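Local coordinates for protein pectate lyase (Bacillus, PDB 3VMV) that probably cleaves pectate (polygalacturonate) chains by beta-elimination, as a secreted family 1 polysaccharide lyase built on a parallel beta-helix, at residues G3-A8 and H217-Y222; V156-N161 and I194-N199; I231-R234 and R238-V241. All blocks are in the same frame, centred on the assembly; numbering follows the deposited sequence.

Interaction 1: residues G3-A8 and H217-Y222; sequences GPQGYA and HMFNNY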
loop_
_atom_site.group_PDB
_atom_site.type_symbol
_atom_site.label_atom_id
_atom_site.label_comp_id
_atom_site.label_asym_id
_atom_site.label_seq_id
_atom_site.Cartn_x
_atom_site.Cartn_y
_atom_site.Cartn_z
ATOM N N GLY A 3 0.316 -7.661 16.174
ATOM C CA GLY A 3 -0.380 -6.734 15.289
ATOM C C GLY A 3 0.490 -5.672 14.645
ATOM O O GLY A 3 1.729 -5.668 14.773
ATOM N N PRO A 4 -0.152 -4.756 13.922
ATOM C CA PRO A 4 0.628 -3.759 13.169
ATOM C C PRO A 4 1.207 -2.655 14.040
ATOM O O PRO A 4 0.634 -2.318 15.108
ATOM C CB PRO A 4 -0.401 -3.139 12.224
ATOM C CG PRO A 4 -1.713 -3.274 13.013
ATOM C CD PRO A 4 -1.603 -4.617 13.699
ATOM N N GLN A 5 2.343 -2.127 13.586
ATOM C CA GLN A 5 2.820 -0.835 14.053
ATOM C C GLN A 5 2.038 0.283 13.394
ATOM O O GLN A 5 1.454 0.093 12.328
ATOM C CB GLN A 5 4.307 -0.609 13.724
ATOM C CG GLN A 5 5.294 -1.449 14.540
ATOM C CD GLN A 5 6.635 -0.717 14.749
ATOM O OE1 GLN A 5 7.623 -0.957 14.042
ATOM N NE2 GLN A 5 6.666 0.171 15.720
ATOM N N GLY A 6 2.040 1.471 14.006
ATOM C CA GLY A 6 1.575 2.647 13.293
ATOM C C GLY A 6 0.066 2.811 13.249
ATOM O O GLY A 6 -0.661 2.389 14.136
ATOM N N TYR A 7 -0.406 3.453 12.194
ATOM C CA TYR A 7 -1.779 3.920 12.221
ATOM C C TYR A 7 -2.841 2.797 12.296
ATOM O O TYR A 7 -3.890 3.005 12.905
ATOM C CB TYR A 7 -2.034 4.805 11.016
ATOM C CG TYR A 7 -1.595 6.240 11.192
ATOM C CD1 TYR A 7 -2.209 7.068 12.132
ATOM C CD2 TYR A 7 -0.608 6.788 10.366
ATOM C CE1 TYR A 7 -1.823 8.418 12.247
ATOM C CE2 TYR A 7 -0.264 8.117 10.429
ATOM C CZ TYR A 7 -0.864 8.925 11.390
ATOM O OH TYR A 7 -0.503 10.254 11.474
ATOM N N ALA A 8 -2.594 1.608 11.728
ATOM C CA ALA A 8 -3.590 0.540 11.830
ATOM C C ALA A 8 -3.754 0.042 13.285
ATOM O O ALA A 8 -4.705 -0.647 13.587
ATOM C CB ALA A 8 -3.260 -0.614 10.856
ATOM N N HIS A 217 3.262 8.574 7.706
ATOM C CA HIS A 217 4.587 8.321 8.283
ATOM C C HIS A 217 5.258 7.242 7.450
ATOM O O HIS A 217 4.678 6.176 7.275
ATOM C CB HIS A 217 4.385 7.873 9.719
ATOM C CG HIS A 217 5.636 7.630 10.520
ATOM N ND1 HIS A 217 5.610 6.793 11.614
ATOM C CD2 HIS A 217 6.896 8.113 10.433
ATOM C CE1 HIS A 217 6.808 6.793 12.187
ATOM N NE2 HIS A 217 7.612 7.569 11.484
ATOM N N MET A 218 6.449 7.525 6.936
ATOM C CA MET A 218 7.258 6.520 6.258
ATOM C C MET A 218 8.562 6.354 7.015
ATOM O O MET A 218 9.350 7.320 7.090
ATOM C CB MET A 218 7.560 6.949 4.836
ATOM C CG MET A 218 6.305 7.316 4.067
ATOM S SD MET A 218 6.612 7.489 2.285
ATOM C CE MET A 218 6.730 5.789 1.737
ATOM N N PHE A 219 8.743 5.173 7.610
ATOM C CA PHE A 219 10.014 4.912 8.288
ATOM C C PHE A 219 10.629 3.579 7.939
ATOM O O PHE A 219 9.928 2.584 7.716
ATOM C CB PHE A 219 9.903 5.101 9.829
ATOM C CG PHE A 219 9.018 4.080 10.551
ATOM C CD1 PHE A 219 9.596 2.981 11.191
ATOM C CD2 PHE A 219 7.644 4.253 10.635
ATOM C CE1 PHE A 219 8.841 2.065 11.910
ATOM C CE2 PHE A 219 6.851 3.318 11.337
ATOM C CZ PHE A 219 7.451 2.223 11.985
ATOM N N ASN A 220 11.968 3.552 7.888
ATOM C CA ASN A 220 12.684 2.284 7.754
ATOM C C ASN A 220 12.338 1.550 6.475
ATOM O O ASN A 220 12.433 0.327 6.456
ATOM C CB ASN A 220 12.452 1.357 8.968
ATOM C CG ASN A 220 13.191 1.831 10.233
ATOM O OD1 ASN A 220 14.077 2.757 10.218
ATOM N ND2 ASN A 220 12.840 1.226 11.325
ATOM N N ASN A 221 11.991 2.297 5.428
ATOM C CA ASN A 221 11.866 1.675 4.089
ATOM C C ASN A 221 13.178 1.772 3.311
ATOM O O ASN A 221 14.048 2.610 3.648
ATOM C CB ASN A 221 10.762 2.350 3.271
ATOM C CG ASN A 221 9.440 2.387 3.996
ATOM O OD1 ASN A 221 8.707 1.385 4.072
ATOM N ND2 ASN A 221 9.118 3.552 4.557
ATOM N N TYR A 222 13.314 0.914 2.292
ATOM C CA TYR A 222 14.473 0.859 1.412
ATOM C C TYR A 222 13.979 1.165 0.020
ATOM O O TYR A 222 13.244 0.366 -0.544
ATOM C CB TYR A 222 15.085 -0.546 1.504
ATOM C CG TYR A 222 16.317 -0.857 0.681
ATOM C CD1 TYR A 222 16.996 0.133 -0.005
ATOM C CD2 TYR A 222 16.831 -2.136 0.686
ATOM C CE1 TYR A 222 18.147 -0.220 -0.753
ATOM C CE2 TYR A 222 17.962 -2.476 -0.052
ATOM C CZ TYR A 222 18.614 -1.504 -0.735
ATOM O OH TYR A 222 19.736 -1.877 -1.423
#
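Q5 and F219 carry most of this contact, and their side chains cross at about a right angle. The amide end of Q5 sits at the rim of the phenyl ring, close to the ring plane, and not over a face. Q5 CD lies 4.1 Å from F219 CZ. The two planes stand 80° apart, so the amide meets the ring edge steeply and does not stack. A bend at chi2 brings the amide there.

F219 takes the first torsion that places CG between its own backbone N and carbonyl carbon (chi1 67°). This brings one edge of the ring over H217, two residues earlier. F219 CD2 stands 3.1 Å above one face of the imidazole, offset toward its rim. H217 sends both ring nitrogens away from residues 3-8: ND1 bonds Y302 OH and NE2 bonds E242 OE1. Y7 adds a looser touch, with its ring edge at the H217 backbone; Y7 CE2 is 4.5 Å from H217 N. The Y7 backbone N is held by T195 OG1.

The N-terminal loop thus lies on the outer surface of two neighbouring strands, 192-197 and 215-219. F219 also stacks on H197 of the preceding turn, and N221 is linked in series to N199 and N244. Stacked aromatics and asparagines repeated from turn to turn are typical of the pectate lyase parallel beta-helix.

Interaction 2: residues V156-N161 and I194-N199; sequences VDMKRN and ITYHHN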
loop_
_atom_site.group_PDB
_atom_site.type_symbol
_atom_site.label_atom_id
_atom_site.label_comp_id
_atom_site.label_asym_id
_atom_site.label_seq_id
_atom_site.Cartn_x
_atom_site.Cartn_y
_atom_site.Cartn_z
ATOM N N VAL A 156 -0.506 -0.474 -4.696
ATOM C CA VAL A 156 -1.419 -0.307 -3.553
ATOM C C VAL A 156 -1.926 1.106 -3.535
ATOM O O VAL A 156 -1.129 2.063 -3.386
ATOM C CB VAL A 156 -0.772 -0.602 -2.170
ATOM C CG1 VAL A 156 -1.740 -0.189 -1.023
ATOM C CG2 VAL A 156 -0.400 -2.102 -2.060
ATOM N N ASP A 157 -3.235 1.279 -3.782
ATOM C CA ASP A 157 -3.839 2.606 -3.862
ATOM C C ASP A 157 -4.875 2.766 -2.782
ATOM O O ASP A 157 -5.642 1.842 -2.507
ATOM C CB ASP A 157 -4.534 2.861 -5.211
ATOM C CG ASP A 157 -3.569 2.991 -6.384
ATOM O OD1 ASP A 157 -2.357 3.172 -6.193
ATOM O OD2 ASP A 157 -4.051 2.904 -7.560
ATOM N N MET A 158 -4.914 3.956 -2.183
ATOM C CA MET A 158 -5.894 4.279 -1.141
ATOM C C MET A 158 -6.667 5.501 -1.561
ATOM O O MET A 158 -6.071 6.496 -2.017
ATOM C CB MET A 158 -5.145 4.539 0.185
ATOM C CG MET A 158 -4.314 3.288 0.579
ATOM S SD MET A 158 -3.294 3.777 1.953
ATOM C CE MET A 158 -2.142 2.373 1.903
ATOM N N LYS A 159 -7.981 5.433 -1.400
ATOM C CA LYS A 159 -8.875 6.474 -1.902
ATOM C C LYS A 159 -10.073 6.645 -0.990
ATOM O O LYS A 159 -10.397 5.758 -0.174
ATOM C CB LYS A 159 -9.436 6.063 -3.289
ATOM C CG LYS A 159 -8.376 5.735 -4.341
ATOM C CD LYS A 159 -9.024 5.259 -5.671
ATOM C CE LYS A 159 -7.951 4.846 -6.692
ATOM N NZ LYS A 159 -8.588 4.286 -7.939
ATOM N N ARG A 160 -10.784 7.760 -1.200
ATOM C CA ARG A 160 -12.154 7.918 -0.695
ATOM C C ARG A 160 -12.232 7.633 0.809
ATOM O O ARG A 160 -12.984 6.774 1.276
ATOM C CB ARG A 160 -13.139 7.055 -1.506
ATOM C CG ARG A 160 -13.194 7.543 -2.974
ATOM C CD ARG A 160 -14.268 6.813 -3.750
ATOM N NE ARG A 160 -14.461 7.488 -5.037
ATOM C CZ ARG A 160 -15.304 8.495 -5.265
ATOM N NH1 ARG A 160 -16.080 8.973 -4.298
ATOM N NH2 ARG A 160 -15.366 9.029 -6.478
ATOM N N ASN A 161 -11.453 8.405 1.559
ATOM C CA ASN A 161 -11.546 8.425 3.016
ATOM C C ASN A 161 -11.110 7.159 3.750
ATOM O O ASN A 161 -11.441 7.000 4.918
ATOM C CB ASN A 161 -12.962 8.805 3.428
ATOM C CG ASN A 161 -13.333 10.142 2.895
ATOM O OD1 ASN A 161 -12.748 11.153 3.287
ATOM N ND2 ASN A 161 -14.264 10.160 1.953
ATOM N N ILE A 194 -1.896 7.071 7.318
ATOM C CA ILE A 194 -1.248 5.899 6.689
ATOM C C ILE A 194 0.211 5.797 7.159
ATOM O O ILE A 194 0.935 6.785 7.114
ATOM C CB ILE A 194 -1.204 6.084 5.155
ATOM C CG1 ILE A 194 -2.485 6.754 4.624
ATOM C CG2 ILE A 194 -0.837 4.783 4.414
ATOM C CD1 ILE A 194 -3.756 5.871 4.780
ATOM N N THR A 195 0.637 4.596 7.534
ATOM C CA THR A 195 2.034 4.314 7.869
ATOM C C THR A 195 2.595 3.363 6.826
ATOM O O THR A 195 1.976 2.323 6.539
ATOM C CB THR A 195 2.066 3.576 9.226
ATOM O OG1 THR A 195 1.499 4.416 10.230
ATOM C CG2 THR A 195 3.512 3.187 9.626
ATOM N N TYR A 196 3.805 3.647 6.357
ATOM C CA TYR A 196 4.566 2.709 5.553
ATOM C C TYR A 196 5.881 2.446 6.268
ATOM O O TYR A 196 6.633 3.381 6.522
ATOM C CB TYR A 196 4.902 3.303 4.188
ATOM C CG TYR A 196 3.732 3.681 3.321
ATOM C CD1 TYR A 196 3.262 2.828 2.342
ATOM C CD2 TYR A 196 3.106 4.909 3.464
ATOM C CE1 TYR A 196 2.178 3.212 1.533
ATOM C CE2 TYR A 196 2.018 5.281 2.648
ATOM C CZ TYR A 196 1.590 4.409 1.685
ATOM O OH TYR A 196 0.501 4.799 0.904
ATOM N N HIS A 197 6.174 1.189 6.571
ATOM C CA HIS A 197 7.470 0.888 7.175
ATOM C C HIS A 197 8.023 -0.440 6.746
ATOM O O HIS A 197 7.301 -1.402 6.471
ATOM C CB HIS A 197 7.407 1.027 8.737
ATOM C CG HIS A 197 6.720 -0.097 9.438
ATOM N ND1 HIS A 197 7.396 -1.217 9.890
ATOM C CD2 HIS A 197 5.419 -0.283 9.776
ATOM C CE1 HIS A 197 6.531 -2.034 10.480
ATOM N NE2 HIS A 197 5.325 -1.491 10.415
ATOM N N HIS A 198 9.350 -0.490 6.647
ATOM C CA HIS A 198 10.060 -1.724 6.296
ATOM C C HIS A 198 9.666 -2.324 4.970
ATOM O O HIS A 198 9.723 -3.522 4.794
ATOM C CB HIS A 198 9.982 -2.746 7.437
ATOM C CG HIS A 198 10.760 -2.332 8.645
ATOM N ND1 HIS A 198 10.200 -1.622 9.690
ATOM C CD2 HIS A 198 12.077 -2.460 8.932
ATOM C CE1 HIS A 198 11.134 -1.388 10.600
ATOM N NE2 HIS A 198 12.276 -1.897 10.170
ATOM N N ASN A 199 9.281 -1.476 4.027
ATOM C CA ASN A 199 9.052 -1.979 2.671
ATOM C C ASN A 199 10.287 -1.812 1.810
ATOM O O ASN A 199 11.122 -0.921 2.047
ATOM C CB ASN A 199 7.908 -1.200 1.989
ATOM C CG ASN A 199 6.600 -1.277 2.768
ATOM O OD1 ASN A 199 5.910 -2.293 2.766
ATOM N ND2 ASN A 199 6.271 -0.183 3.500
HETATM O O HOH W 1 -0.923 3.701 -1.120
#
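Y196 OH makes the shortest polar bond here, donating to a water. The hydroxyl lies 2.7 Å from the water O, which is at the ring edge and in the ring plane. The same water donates to the backbone carbonyl of V156, with V156 O 2.8 Å from the water O. One water therefore links the two segments.

M158 comes from the opposite direction to Y196. Its chain is extended beyond CG, which carries the sulfur and methyl out to strand 192-197. M158 CE lies 3.7 Å from Y196 OH, reaching the tyrosine obliquely. M158 and I194 slide past each other in opposite directions. M158 SD is 3.5 Å from I194 CD1 and 3.6 Å from I194 CG2, so both of these methyl groups lie against one side of the sulfur. In I194, CG1 lies beside the backbone N and CG2 beside the carbonyl carbon, which turns the branched end to the sulfur. With an alanine here in place of M158, a gap would probably open beside both I194 methyls, and Y196 OH would lose the methyl packed against it.

V125, I165 and V167 also touch M158, and V181 touches both I194 and Y196. On the outer side, H197 ND1 and H198 ND1 share a nearly straight hydrogen bond of 2.8 Å, in the plane of both rings.

The contact crosses the inside of the beta-helix, between strands of different sheets. Its packing is apolar, and the chemistry implies that the polar tyrosine tip is accommodated in this interior by donating a hydrogen bond to a bridging water.

Interaction 3: residues I231-R234 and R238-V241; sequences INSR and RVFV. With SO4 (sulfate ion), chain C.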
loop_
_atom_site.group_PDB
_atom_site.type_symbol
_atom_site.label_atom_id
_atom_site.label_comp_id
_atom_site.label_asym_id
_atom_site.label_seq_id
_atom_site.Cartn_x
_atom_site.Cartn_y
_atom_site.Cartn_z
ATOM N N ILE A 231 8.631 10.011 -3.202
ATOM C CA ILE A 231 7.520 10.583 -2.389
ATOM C C ILE A 231 7.050 11.931 -2.945
ATOM O O ILE A 231 7.848 12.864 -3.072
ATOM C CB ILE A 231 8.012 10.795 -0.961
ATOM C CG1 ILE A 231 8.542 9.494 -0.365
ATOM C CG2 ILE A 231 6.866 11.365 -0.078
ATOM C CD1 ILE A 231 9.337 9.710 0.918
ATOM N N ASN A 232 5.760 12.014 -3.318
ATOM C CA ASN A 232 5.229 13.211 -3.922
ATOM C C ASN A 232 4.145 13.720 -3.000
ATOM O O ASN A 232 3.087 13.136 -2.938
ATOM C CB ASN A 232 4.657 12.876 -5.296
ATOM C CG ASN A 232 4.174 14.121 -6.047
ATOM O OD1 ASN A 232 4.305 15.250 -5.568
ATOM N ND2 ASN A 232 3.644 13.914 -7.274
ATOM N N SER A 233 4.436 14.816 -2.288
ATOM C CA SER A 233 3.522 15.339 -1.294
ATOM C C SER A 233 2.793 16.557 -1.831
ATOM O O SER A 233 3.434 17.575 -2.159
ATOM C CB SER A 233 4.323 15.697 -0.026
ATOM O OG SER A 233 3.466 16.078 1.041
ATOM N N ARG A 234 1.457 16.446 -1.903
ATOM C CA ARG A 234 0.612 17.400 -2.618
ATOM C C ARG A 234 -0.513 17.920 -1.748
ATOM O O ARG A 234 -0.993 17.205 -0.862
ATOM C CB ARG A 234 -0.005 16.691 -3.855
ATOM C CG ARG A 234 1.044 16.447 -4.954
ATOM C CD ARG A 234 0.714 15.283 -5.863
ATOM N NE ARG A 234 -0.294 15.655 -6.853
ATOM C CZ ARG A 234 -0.334 15.138 -8.071
ATOM N NH1 ARG A 234 -1.288 15.538 -8.901
ATOM N NH2 ARG A 234 0.588 14.241 -8.472
ATOM N N ARG A 238 1.038 15.889 4.786
ATOM C CA ARG A 238 2.210 16.000 5.674
ATOM C C ARG A 238 2.832 14.637 5.802
ATOM O O ARG A 238 2.146 13.697 6.260
ATOM C CB ARG A 238 1.789 16.470 7.067
ATOM C CG ARG A 238 1.210 17.889 7.006
ATOM C CD ARG A 238 0.930 18.446 8.391
ATOM N NE ARG A 238 0.009 17.584 9.127
ATOM C CZ ARG A 238 -0.409 17.894 10.351
ATOM N NH1 ARG A 238 -1.218 17.106 11.005
ATOM N NH2 ARG A 238 0.050 18.996 10.936
ATOM N N VAL A 239 4.091 14.500 5.369
ATOM C CA VAL A 239 4.732 13.179 5.436
ATOM C C VAL A 239 5.993 13.234 6.282
ATOM O O VAL A 239 6.879 14.064 6.016
ATOM C CB VAL A 239 5.000 12.572 4.019
ATOM C CG1 VAL A 239 5.874 13.426 3.191
ATOM C CG2 VAL A 239 5.616 11.171 4.142
ATOM N N PHE A 240 6.023 12.442 7.359
ATOM C CA PHE A 240 7.241 12.312 8.170
ATOM C C PHE A 240 8.096 11.210 7.564
ATOM O O PHE A 240 7.674 10.038 7.568
ATOM C CB PHE A 240 6.858 12.044 9.639
ATOM C CG PHE A 240 8.052 11.904 10.580
ATOM C CD1 PHE A 240 9.190 12.669 10.382
ATOM C CD2 PHE A 240 7.973 11.078 11.698
ATOM C CE1 PHE A 240 10.260 12.587 11.269
ATOM C CE2 PHE A 240 9.050 10.975 12.576
ATOM C CZ PHE A 240 10.186 11.726 12.369
ATOM N N VAL A 241 9.245 11.585 7.005
ATOM C CA VAL A 241 10.149 10.667 6.281
ATOM C C VAL A 241 11.316 10.436 7.196
ATOM O O VAL A 241 12.169 11.294 7.332
ATOM C CB VAL A 241 10.575 11.284 4.976
ATOM C CG1 VAL A 241 11.435 10.329 4.140
ATOM C CG2 VAL A 241 9.323 11.765 4.202
HETATM S S SO4 C . -0.696 12.739 -11.635
HETATM O O1 SO4 C . -1.632 13.769 -11.122
HETATM O O2 SO4 C . -1.286 11.416 -11.416
HETATM O O3 SO4 C . -0.456 12.973 -13.060
HETATM O O4 SO4 C . 0.582 12.789 -10.902
#
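Two flat groups, R234 and F240, lie on the outer side, away from the packing between the strands. The guanidinium of R234 grips a sulfate at its edge with two bonds. R234 NH2 lies 2.8 Å from sulfate O4, which is in the guanidinium plane, and this bond is nearly straight at 167°. R234 NH1 bonds sulfate O1 at 2.9 Å. A bend at chi3 brings the group to the ion. The sulfate probably comes from the crystallisation liquor. The F240 ring meets that of H217 with the planes nearly parallel.

Between the strands the packing is apolar. I231 and V241 reach toward each other tip to tip, with I231 CD1 3.9 Å from both V241 CG1 and V241 CG2. I231 and V239 cross obliquely, and I231 CG2 is 4.0 Å from V239 CG1. That valine methyl sits between its own backbone N and carbonyl carbon (chi1 59°), which points it at I231 CG2 and S233 OG. S233 OG is 4.2 Å from V239 CG1, but its hydrogen bond goes to Y276 O, while R238 turns away from strand 231-234 and pairs with D215.

The strand axes approach to 7.8 Å and run at 150°, too far apart for direct strand pairing. M218 touches I231 and V239, and W277 touches S233 and V239. Strand 231-234 lies between strands 210-212 and 265-266 of one sheet; strand 238-242 lies between strands 215-219 and 276-280 of another.

Overall arrangement
Interactions 2 and 3 belong to the interior of the beta-helix, each joining strands of different sheets. Interaction 1 lies on its outer side, although most of its residues are buried. Strands 192-197, 215-219 and 238-242 are consecutive neighbours in one sheet, and each carries a segment of one interaction. The H217 backbone bonds Y196, and M218 bonds F240. M218 of strand 215-219 also packs inward against I231 and V239 of interaction 3. Outside, rings and an amide meet; inside, methyl groups dominate. Interaction 2 adds a bridging water, whereas interaction 3 places its charges outward. Interactions 2 and 3 do not touch; their nearest atoms are about 7 Å apart.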